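Side-chain contacts in abietadiene synthase, chloroplastic (Abies grandis, PDB 3S9V), which is a chloroplastic enzyme of the terpene synthase family, with a largely alpha-helical fold: residues E181-E184 against A185-R189; E667-F670 against L671-M674; S476-Q479 against T480-Q483; T35-S38 against E39-M43; I129-F132 against R133-G137. All coordinates share one frame; numbering follows the deposited sequence.

Interaction 1: residues E181-E184 against A185-R189; sequences EKRE and AKLKR
Arg183 and Leu187, one helical turn apart, meet through a methyl group and a guanidinium. Leu187 CD2 sits over one face of the Arg183 guanidinium, 3.2 Å above its plane and offset toward the rim. The nearest pair is Leu187 CD2 and Arg183 NH1 at 3.4 Å. Arg183 runs fully extended from CG to NE, and its CG lies opposite the backbone N (chi1 167°). This carries the flat head forward over Leu187. Leu187 CD1 faces the aliphatic part of the arginine, 4.1 Å from Arg183 CG.

The backbone bonds follow the last turn of the helix. Arg183 O accepts from two donors. Leu187 N lies 2.9 Å from Arg183 O, and Lys186 N lies at the same 2.9 Å from Arg183 O but above the carbonyl plane. The bond from Lys188 N to Glu184 O is weak at 3.4 Å.

Charged groups add a looser layer. Arg183 NH1 and Glu184 OE2 form a long salt bridge of 3.8 Å. The stronger partners of Arg183 lie elsewhere: NE donates to Ile153 O, and NH2 reaches Gly208 O and Glu211.

The contact closes helix 174-187. Arg183 lies on Pro156, Ala157 and Lys160 of helix 151-164, and Lys182 forms a salt bridge with Glu152 of that helix. Leu187 turns to Leu209 and Ile212 in a loop.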
# COMPACT_ATOMS: atom_id res chain seq x y z
N GLU A 181 13.20 37.43 14.17
CA GLU A 181 13.82 38.11 13.04
C GLU A 181 13.59 37.33 11.74
O GLU A 181 13.32 37.92 10.69
CB GLU A 181 15.33 38.26 13.28
CG GLU A 181 16.08 38.91 12.12
CD GLU A 181 17.58 38.91 12.33
OE1 GLU A 181 18.31 39.37 11.42
OE2 GLU A 181 18.04 38.44 13.40
N LYS A 182 13.69 36.00 11.82
CA LYS A 182 13.50 35.15 10.66
C LYS A 182 12.06 35.19 10.17
O LYS A 182 11.81 35.16 8.97
CB LYS A 182 13.90 33.71 10.97
CG LYS A 182 13.88 32.80 9.76
CD LYS A 182 14.26 31.37 10.10
CE LYS A 182 14.16 30.47 8.87
NZ LYS A 182 14.50 29.05 9.16
N ARG A 183 11.11 35.24 11.11
CA ARG A 183 9.70 35.29 10.75
C ARG A 183 9.44 36.58 9.97
O ARG A 183 8.73 36.58 8.97
CB ARG A 183 8.82 35.27 12.00
CG ARG A 183 7.36 35.64 11.74
CD ARG A 183 6.52 35.57 13.01
NE ARG A 183 5.13 35.97 12.78
CZ ARG A 183 4.72 37.23 12.67
NH1 ARG A 183 5.59 38.23 12.77
NH2 ARG A 183 3.44 37.49 12.45
N GLU A 184 10.03 37.67 10.45
CA GLU A 184 9.85 38.96 9.80
C GLU A 184 10.37 38.93 8.37
O GLU A 184 9.76 39.51 7.47
CB GLU A 184 10.57 40.06 10.59
CG GLU A 184 9.90 41.41 10.46
CD GLU A 184 8.62 41.50 11.28
OE1 GLU A 184 7.81 42.43 11.03
OE2 GLU A 184 8.43 40.65 12.17
N ALA A 185 11.50 38.26 8.17
CA ALA A 185 12.10 38.16 6.84
C ALA A 185 11.35 37.15 5.97
O ALA A 185 11.61 37.03 4.77
CB ALA A 185 13.56 37.75 6.96
N LYS A 186 10.42 36.43 6.58
CA LYS A 186 9.63 35.43 5.88
C LYS A 186 8.32 36.05 5.42
O LYS A 186 7.82 35.77 4.34
CB LYS A 186 9.37 34.23 6.80
CG LYS A 186 8.79 32.99 6.12
CD LYS A 186 8.74 31.82 7.11
CE LYS A 186 8.17 30.57 6.47
NZ LYS A 186 8.10 29.43 7.44
N LEU A 187 7.75 36.91 6.27
CA LEU A 187 6.50 37.57 5.94
C LEU A 187 6.66 38.49 4.74
O LEU A 187 5.86 38.44 3.80
CB LEU A 187 6.00 38.37 7.15
CG LEU A 187 4.98 37.70 8.08
CD1 LEU A 187 5.26 36.20 8.23
CD2 LEU A 187 5.03 38.40 9.42
N LYS A 188 7.69 39.34 4.76
CA LYS A 188 7.95 40.27 3.66
C LYS A 188 8.34 39.53 2.39
O LYS A 188 8.54 40.15 1.34
CB LYS A 188 9.06 41.25 4.04
CG LYS A 188 8.73 42.15 5.22
CD LYS A 188 9.87 43.09 5.56
CE LYS A 188 9.52 43.97 6.75
NZ LYS A 188 10.64 44.86 7.17
N ARG A 189 8.45 38.21 2.48
CA ARG A 189 8.84 37.40 1.34
C ARG A 189 7.68 36.57 0.78
O ARG A 189 7.85 35.82 -0.17
CB ARG A 189 10.00 36.50 1.77
CG ARG A 189 10.74 35.79 0.66
CD ARG A 189 12.00 35.15 1.22
NE ARG A 189 11.70 34.30 2.37
CZ ARG A 189 12.62 33.82 3.20
NH1 ARG A 189 13.90 34.09 3.02
NH2 ARG A 189 12.24 33.06 4.23

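Interaction 2: residues E667-F670 against L671-M674; sequences ESRF and LQLM
Ser668 OG accepts a hydrogen bond from Leu671 N, 3.3 Å away and nearly straight at 165°. This is an N-cap: Ser668 stands just before helix 669-693 and takes up an N-H of its first turn. The chi1 of 73° sets OG between the backbone N and the carbonyl carbon, where it faces that N-H. Ser668 OG also lies 3.5 Å from Leu671 CB.

One residue on, Arg669 packs on Leu673. The arginine bends at chi2 (66°), and its guanidinium passes obliquely over the leucine. Leu673 CD2 lies over one face of the group, 3.7 Å from Arg669 NH2, while Leu673 CG is 3.8 Å from Arg669 NE. Along the backbone Leu673 N donates to Arg669 O, and Met674 N to Phe670 O.

The next shell positions these groups. Ser668 OG also bonds Asp665 O, which ties the cap to the residues before the helix. Arg669 NE forms a salt bridge with Glu729 of helix 712-736, and Leu673 touches the same glutamate. The contact falls within the metal-binding domain family of terpene synthases. Phe670 lies between parts of the helical bundle, touching Leu730 and Val747, and Leu671 packs on Val645 and Leu646 of helix 641-648. At the outer side of this first turn, Gln672 NE2 donates to Arg666 O and stands 3.9 Å from Glu667 O.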
# COMPACT_ATOMS: atom_id res chain seq x y z
N GLU A 667 -9.28 -19.20 -24.06
CA GLU A 667 -9.77 -18.25 -25.06
C GLU A 667 -9.89 -16.83 -24.50
O GLU A 667 -10.11 -15.89 -25.27
CB GLU A 667 -11.12 -18.70 -25.61
CG GLU A 667 -11.04 -19.65 -26.80
CD GLU A 667 -10.18 -20.88 -26.53
OE1 GLU A 667 -10.49 -21.63 -25.58
OE2 GLU A 667 -9.20 -21.09 -27.28
N SER A 668 -9.76 -16.66 -23.19
CA SER A 668 -9.88 -15.33 -22.60
C SER A 668 -8.59 -14.51 -22.67
O SER A 668 -7.49 -15.04 -22.56
CB SER A 668 -10.33 -15.42 -21.13
OG SER A 668 -9.29 -15.90 -20.29
N ARG A 669 -8.75 -13.21 -22.85
CA ARG A 669 -7.61 -12.30 -22.92
C ARG A 669 -6.88 -12.30 -21.58
O ARG A 669 -5.66 -12.21 -21.52
CB ARG A 669 -8.10 -10.88 -23.24
CG ARG A 669 -7.02 -9.81 -23.26
CD ARG A 669 -6.03 -10.01 -24.41
NE ARG A 669 -5.08 -8.91 -24.51
CZ ARG A 669 -3.99 -8.92 -25.28
NH1 ARG A 669 -3.71 -9.98 -26.02
NH2 ARG A 669 -3.17 -7.88 -25.29
N PHE A 670 -7.66 -12.43 -20.51
CA PHE A 670 -7.13 -12.43 -19.14
C PHE A 670 -6.07 -13.52 -18.94
O PHE A 670 -4.93 -13.23 -18.58
CB PHE A 670 -8.30 -12.61 -18.16
CG PHE A 670 -7.96 -12.30 -16.73
CD1 PHE A 670 -6.92 -11.45 -16.40
CD2 PHE A 670 -8.73 -12.84 -15.69
CE1 PHE A 670 -6.63 -11.13 -15.08
CE2 PHE A 670 -8.45 -12.53 -14.36
CZ PHE A 670 -7.39 -11.68 -14.05
N LEU A 671 -6.45 -14.77 -19.18
CA LEU A 671 -5.51 -15.88 -19.02
C LEU A 671 -4.35 -15.79 -20.02
O LEU A 671 -3.23 -16.16 -19.70
CB LEU A 671 -6.24 -17.22 -19.21
CG LEU A 671 -5.51 -18.45 -18.65
CD1 LEU A 671 -5.77 -18.54 -17.15
CD2 LEU A 671 -6.02 -19.71 -19.34
N GLN A 672 -4.63 -15.32 -21.22
CA GLN A 672 -3.61 -15.18 -22.25
C GLN A 672 -2.51 -14.21 -21.83
O GLN A 672 -1.33 -14.47 -22.02
CB GLN A 672 -4.24 -14.74 -23.58
CG GLN A 672 -5.23 -15.76 -24.14
CD GLN A 672 -5.96 -15.28 -25.39
OE1 GLN A 672 -6.14 -14.09 -25.60
NE2 GLN A 672 -6.39 -16.23 -26.22
N LEU A 673 -2.91 -13.09 -21.24
CA LEU A 673 -1.96 -12.08 -20.78
C LEU A 673 -1.08 -12.62 -19.65
O LEU A 673 0.11 -12.30 -19.56
CB LEU A 673 -2.70 -10.83 -20.32
CG LEU A 673 -3.15 -9.87 -21.42
CD1 LEU A 673 -4.08 -8.82 -20.84
CD2 LEU A 673 -1.93 -9.21 -22.05
N MET A 674 -1.68 -13.42 -18.78
CA MET A 674 -0.97 -14.01 -17.65
C MET A 674 0.14 -14.87 -18.22
O MET A 674 1.30 -14.76 -17.82
CB MET A 674 -1.93 -14.88 -16.81
CG MET A 674 -1.23 -15.73 -15.75
SD MET A 674 -2.27 -17.09 -15.13
CE MET A 674 -2.23 -18.14 -16.56

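Interaction 3: residues S476-Q479 against T480-Q483; sequences SIHQ and TELQ
Within the long helix 461-491, Glu481 reaches back along one turn to Ile477 and His478. The glutamate is fully extended beyond CG. Its CG lies opposite its own carbonyl carbon (chi1 -64°), which turns the chain back toward the preceding residues.

The two carboxylate oxygens meet different neighbours. Glu481 OE1 is 3.7 Å from Ile477 CG2, the methyl branch. Glu481 OE2 is 4.0 Å from His478 CD2. Histidine and glutamate lie side by side and point the same way, with ring and carboxylate planes turned 46° apart. Closer to the backbone, Glu481 CG packs 3.3 Å from Ile477 O. Glu481 N donates to Ile477 O at 3.1 Å, almost straight at 177°. Leu482 N bonds His478 O in the following step of the helix. Thr480 N and Gln483 N make weak bonds, with Ser476 O and Ile477 O as acceptors for the first and Gln479 O for the second.

Both polar ends are taken up by other parts of the fold. Glu481 OE2 forms a salt bridge with Arg524 and a hydrogen bond with Tyr508. His478 NE2 bonds Phe516 O.

His478 NE2 and Glu481 OE2 remain 4.8 Å apart: the imidazole meets the carboxylate through its CD2 carbon, and NE2 is not in contact with it. Arg524 and Tyr508 probably favour a charged carboxylate, and their bonds are consistent with holding it beside the ring.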
# COMPACT_ATOMS: atom_id res chain seq x y z
N SER A 476 1.33 -21.56 10.38
CA SER A 476 1.35 -22.85 11.07
C SER A 476 0.61 -23.88 10.23
O SER A 476 1.09 -24.99 10.01
CB SER A 476 0.70 -22.72 12.45
OG SER A 476 0.68 -23.97 13.12
N ILE A 477 -0.58 -23.50 9.77
CA ILE A 477 -1.40 -24.36 8.93
C ILE A 477 -0.65 -24.72 7.64
O ILE A 477 -0.75 -25.85 7.15
CB ILE A 477 -2.73 -23.66 8.57
CG1 ILE A 477 -3.58 -23.51 9.84
CG2 ILE A 477 -3.44 -24.43 7.48
CD1 ILE A 477 -4.87 -22.72 9.62
N HIS A 478 0.10 -23.76 7.11
CA HIS A 478 0.88 -23.95 5.89
C HIS A 478 2.03 -24.95 6.07
O HIS A 478 2.35 -25.68 5.14
CB HIS A 478 1.45 -22.60 5.39
CG HIS A 478 0.42 -21.72 4.75
ND1 HIS A 478 0.70 -20.44 4.32
CD2 HIS A 478 -0.88 -21.94 4.44
CE1 HIS A 478 -0.38 -19.90 3.78
NE2 HIS A 478 -1.36 -20.79 3.84
N GLN A 479 2.64 -24.97 7.25
CA GLN A 479 3.73 -25.89 7.53
C GLN A 479 3.22 -27.33 7.55
O GLN A 479 3.95 -28.26 7.20
CB GLN A 479 4.38 -25.55 8.87
CG GLN A 479 4.97 -24.16 8.88
CD GLN A 479 5.50 -23.77 10.23
OE1 GLN A 479 4.83 -23.95 11.24
NE2 GLN A 479 6.70 -23.20 10.26
N THR A 480 1.98 -27.50 7.97
CA THR A 480 1.36 -28.81 8.01
C THR A 480 1.15 -29.26 6.57
O THR A 480 1.63 -30.32 6.15
CB THR A 480 -0.00 -28.76 8.72
OG1 THR A 480 0.19 -28.41 10.10
CG2 THR A 480 -0.70 -30.11 8.65
N GLU A 481 0.42 -28.44 5.80
CA GLU A 481 0.14 -28.75 4.40
C GLU A 481 1.41 -29.12 3.63
O GLU A 481 1.41 -30.05 2.81
CB GLU A 481 -0.52 -27.54 3.73
CG GLU A 481 -1.88 -27.18 4.31
CD GLU A 481 -2.54 -25.99 3.62
OE1 GLU A 481 -3.66 -25.62 4.01
OE2 GLU A 481 -1.93 -25.42 2.68
N LEU A 482 2.49 -28.38 3.90
CA LEU A 482 3.76 -28.62 3.24
C LEU A 482 4.24 -30.04 3.50
O LEU A 482 4.75 -30.72 2.60
CB LEU A 482 4.80 -27.61 3.72
CG LEU A 482 6.18 -27.78 3.08
CD1 LEU A 482 6.04 -27.63 1.58
CD2 LEU A 482 7.15 -26.76 3.64
N GLN A 483 4.09 -30.48 4.75
CA GLN A 483 4.51 -31.82 5.14
C GLN A 483 3.75 -32.85 4.32
O GLN A 483 4.35 -33.76 3.73
CB GLN A 483 4.25 -32.06 6.63
CG GLN A 483 5.16 -31.29 7.56
CD GLN A 483 6.63 -31.55 7.27
OE1 GLN A 483 7.15 -31.14 6.22
NE2 GLN A 483 7.30 -32.23 8.19

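Interaction 4: residues T35-S38 against E39-M43; sequences TLIS and EIKNM
Thr35 O is gripped by two donors, Glu39 N and Ser38 OG. Glu39 N donates to Thr35 O at 3.0 Å. Ser38 OG donates to Thr35 O at 2.9 Å. Its chi1 of 66° turns the hydroxyl back over the preceding turn, which brings it within bonding distance of this carbonyl. The other helix bonds follow in order. Ile40 N to Leu36 O is the shortest of them at 2.8 Å, followed by Lys41 N to Ile37 O and Asn42 N to Ser38 O.

The side chains pair one turn apart. Thr35 and Glu39 lie alongside each other and point the same way. The methyl of Thr35 makes the touch, with Thr35 CG2 3.6 Å from Glu39 OE1, while Thr35 OG1 bonds Lys31 O of the turn before. The other carboxylate oxygen, Glu39 OE2, forms a salt bridge with Lys462.

Ile37 and Lys41 repeat the side-by-side arrangement in aliphatic form. Ile37 CG2 and Lys41 CE are 4.0 Å apart. Lys41 is extended throughout, and its CG packs 3.1 Å from Ile37 O before the chain leads off. Ile40 CG1 similarly lies 3.2 Å from Leu36 O.

Leu36, Ile40 and Met43 face helix 461-491. Leu36 rests on Lys462 and Glu465, and Ile40 and Met43 on Tyr463. Ile37 touches His288, and Lys41 touches Phe289, as does Ile40.

The arrangement is that of an amphipathic alpha helix: helix 29-46, near the start of the modelled chain, laid against helix 461-491.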
# COMPACT_ATOMS: atom_id res chain seq x y z
N THR A 35 -11.67 -11.84 19.60
CA THR A 35 -11.88 -10.62 20.37
C THR A 35 -11.39 -9.41 19.59
O THR A 35 -12.12 -8.43 19.42
CB THR A 35 -11.12 -10.70 21.72
OG1 THR A 35 -11.60 -11.82 22.47
CG2 THR A 35 -11.33 -9.43 22.53
N LEU A 36 -10.15 -9.47 19.12
CA LEU A 36 -9.58 -8.38 18.36
C LEU A 36 -10.43 -8.01 17.15
O LEU A 36 -10.63 -6.83 16.86
CB LEU A 36 -8.16 -8.75 17.92
CG LEU A 36 -7.14 -8.71 19.06
CD1 LEU A 36 -5.86 -9.43 18.68
CD2 LEU A 36 -6.85 -7.26 19.40
N ILE A 37 -10.94 -9.03 16.47
CA ILE A 37 -11.76 -8.81 15.29
C ILE A 37 -13.05 -8.07 15.61
O ILE A 37 -13.47 -7.19 14.86
CB ILE A 37 -12.09 -10.14 14.58
CG1 ILE A 37 -10.81 -10.77 14.02
CG2 ILE A 37 -13.05 -9.91 13.43
CD1 ILE A 37 -11.04 -12.07 13.27
N SER A 38 -13.71 -8.43 16.71
CA SER A 38 -14.95 -7.76 17.04
C SER A 38 -14.66 -6.33 17.53
O SER A 38 -15.46 -5.43 17.33
CB SER A 38 -15.72 -8.55 18.11
OG SER A 38 -15.03 -8.56 19.35
N GLU A 39 -13.49 -6.14 18.14
CA GLU A 39 -13.12 -4.82 18.64
C GLU A 39 -12.75 -3.88 17.50
O GLU A 39 -13.05 -2.68 17.55
CB GLU A 39 -11.94 -4.94 19.61
CG GLU A 39 -12.34 -5.51 20.97
CD GLU A 39 -11.17 -5.63 21.93
OE1 GLU A 39 -11.41 -5.91 23.12
OE2 GLU A 39 -10.01 -5.44 21.49
N ILE A 40 -12.11 -4.43 16.48
CA ILE A 40 -11.71 -3.64 15.32
C ILE A 40 -12.93 -3.36 14.45
O ILE A 40 -13.01 -2.32 13.80
CB ILE A 40 -10.62 -4.39 14.51
CG1 ILE A 40 -9.31 -4.39 15.31
CG2 ILE A 40 -10.42 -3.73 13.15
CD1 ILE A 40 -8.21 -5.19 14.67
N LYS A 41 -13.88 -4.29 14.44
CA LYS A 41 -15.10 -4.06 13.66
C LYS A 41 -15.86 -2.90 14.30
O LYS A 41 -16.49 -2.10 13.61
CB LYS A 41 -15.99 -5.31 13.65
CG LYS A 41 -15.56 -6.38 12.65
CD LYS A 41 -16.61 -7.47 12.58
CE LYS A 41 -16.29 -8.49 11.51
NZ LYS A 41 -17.37 -9.52 11.40
N ASN A 42 -15.79 -2.81 15.63
CA ASN A 42 -16.47 -1.72 16.32
C ASN A 42 -15.78 -0.40 15.97
O ASN A 42 -16.44 0.62 15.80
CB ASN A 42 -16.46 -1.93 17.84
CG ASN A 42 -17.34 -0.93 18.58
OD1 ASN A 42 -18.56 -0.92 18.41
ND2 ASN A 42 -16.72 -0.08 19.40
N MET A 43 -14.45 -0.41 15.88
CA MET A 43 -13.73 0.80 15.51
C MET A 43 -14.26 1.31 14.18
O MET A 43 -14.61 2.49 14.06
CB MET A 43 -12.23 0.52 15.37
CG MET A 43 -11.41 0.77 16.63
SD MET A 43 -9.68 0.28 16.43
CE MET A 43 -9.19 1.37 15.18

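Interaction 5: residues I129-F132 against R133-G137; sequences IEFF and RTQAG
Phe131 lies with one ring face under Gln135 CB, a CH-pi contact along one turn of helix 122-136. Gln135 CB is 4.1 Å from the centroid of the Phe131 ring, 25° off the ring normal and offset toward the rim. The two side chains lie side by side and point the same way. Phe131 swings its ring forward with CG opposite the backbone N (chi1 170°). Gln135 then bends at chi2, and Gln135 OE1 comes 3.9 Å from Phe131 CZ.

Phe132 and Ala136 make a second apolar pair on a neighbouring side of the helix. Phe132 CE1 meets Ala136 CB at 4.1 Å.

At the outer side Arg133 folds back over Ile129. Its guanidinium lies against the isoleucine methyl, and Arg133 NH1 is 3.7 Å from Ile129 CG2. A long, weak ion pair joins Arg133 NH1 to Asp168.

The two rings pack on different neighbours. Phe131 and Gln135 pack on helix 101-117, at Arg104 and Thr108 and at Ala101 and Ile105 respectively. Phe132 touches Phe155 and Leu159 of helix 151-164 and Leu176 of helix 174-187, which Ala136 also touches.

Regular backbone bonds hold the turn that carries these side chains. Gln135 N donates to Phe131 O at 2.8 Å with an N-H...O angle of 169°.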
# COMPACT_ATOMS: atom_id res chain seq x y z
N ILE A 129 5.40 29.50 32.70
CA ILE A 129 6.50 30.43 32.44
C ILE A 129 7.83 29.75 32.75
O ILE A 129 8.77 29.84 31.95
CB ILE A 129 6.37 31.72 33.30
CG1 ILE A 129 5.28 32.61 32.71
CG2 ILE A 129 7.70 32.47 33.33
CD1 ILE A 129 5.12 33.93 33.44
N GLU A 130 7.89 29.07 33.89
CA GLU A 130 9.11 28.38 34.30
C GLU A 130 9.47 27.29 33.31
O GLU A 130 10.63 27.14 32.94
CB GLU A 130 8.93 27.80 35.70
CG GLU A 130 8.42 28.84 36.69
CD GLU A 130 8.34 28.33 38.11
OE1 GLU A 130 8.08 27.12 38.31
OE2 GLU A 130 8.53 29.14 39.04
N PHE A 131 8.48 26.51 32.87
CA PHE A 131 8.77 25.46 31.91
C PHE A 131 9.29 26.08 30.63
O PHE A 131 10.31 25.66 30.10
CB PHE A 131 7.53 24.64 31.55
CG PHE A 131 7.76 23.72 30.38
CD1 PHE A 131 8.38 22.49 30.57
CD2 PHE A 131 7.45 24.12 29.09
CE1 PHE A 131 8.68 21.68 29.49
CE2 PHE A 131 7.75 23.32 28.00
CZ PHE A 131 8.37 22.09 28.20
N PHE A 132 8.58 27.08 30.13
CA PHE A 132 8.98 27.75 28.90
C PHE A 132 10.41 28.26 28.98
O PHE A 132 11.17 28.14 28.02
CB PHE A 132 8.02 28.90 28.58
CG PHE A 132 8.40 29.69 27.35
CD1 PHE A 132 9.41 30.64 27.40
CD2 PHE A 132 7.74 29.48 26.15
CE1 PHE A 132 9.77 31.36 26.27
CE2 PHE A 132 8.09 30.19 25.01
CZ PHE A 132 9.10 31.14 25.07
N ARG A 133 10.77 28.84 30.12
CA ARG A 133 12.12 29.37 30.31
C ARG A 133 13.17 28.25 30.34
O ARG A 133 14.24 28.38 29.74
CB ARG A 133 12.20 30.20 31.60
CG ARG A 133 13.62 30.57 32.01
CD ARG A 133 13.64 31.74 32.98
NE ARG A 133 12.74 31.54 34.11
CZ ARG A 133 11.65 32.25 34.33
NH1 ARG A 133 11.31 33.24 33.50
NH2 ARG A 133 10.88 31.98 35.38
N THR A 134 12.87 27.15 31.02
CA THR A 134 13.83 26.06 31.08
C THR A 134 13.97 25.39 29.72
O THR A 134 15.08 25.08 29.28
CB THR A 134 13.41 25.00 32.10
OG1 THR A 134 13.18 25.62 33.38
CG2 THR A 134 14.51 23.95 32.24
N GLN A 135 12.85 25.18 29.05
CA GLN A 135 12.85 24.55 27.74
C GLN A 135 13.43 25.47 26.66
O GLN A 135 14.07 25.00 25.72
CB GLN A 135 11.43 24.12 27.36
CG GLN A 135 11.37 23.39 26.04
CD GLN A 135 12.19 22.12 26.06
OE1 GLN A 135 11.87 21.18 26.80
NE2 GLN A 135 13.25 22.08 25.26
N ALA A 136 13.20 26.77 26.79
CA ALA A 136 13.70 27.71 25.79
C ALA A 136 15.23 27.69 25.70
O ALA A 136 15.80 27.88 24.63
CB ALA A 136 13.21 29.13 26.09
N GLY A 137 15.88 27.43 26.84
CA GLY A 137 17.33 27.39 26.87
C GLY A 137 17.97 26.08 26.42
O GLY A 137 19.20 25.97 26.42

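How the interactions relate
All five contacts are local, each on or at the end of a single helix. Along the chain the order is interaction 4, 5, 1, 3 and 2. Interactions 5 and 1 have centres about 25 Å apart. Their helices, 122-136 and 174-187, both pack on helix 151-164, and Phe132 and Ala136 touch Leu176 of helix 174-187 directly. Interactions 3 and 4, centres about 28 Å apart, are joined by helix 461-491, which carries interaction 3 and packs against helix 29-46. Interaction 2 lies about 32 Å from interaction 3, centre to centre. It stands across the chain's centre from interactions 1 and 5, about 61 and 68 Å away between centres. The set thus spans both sides of the centre of a largely helical chain.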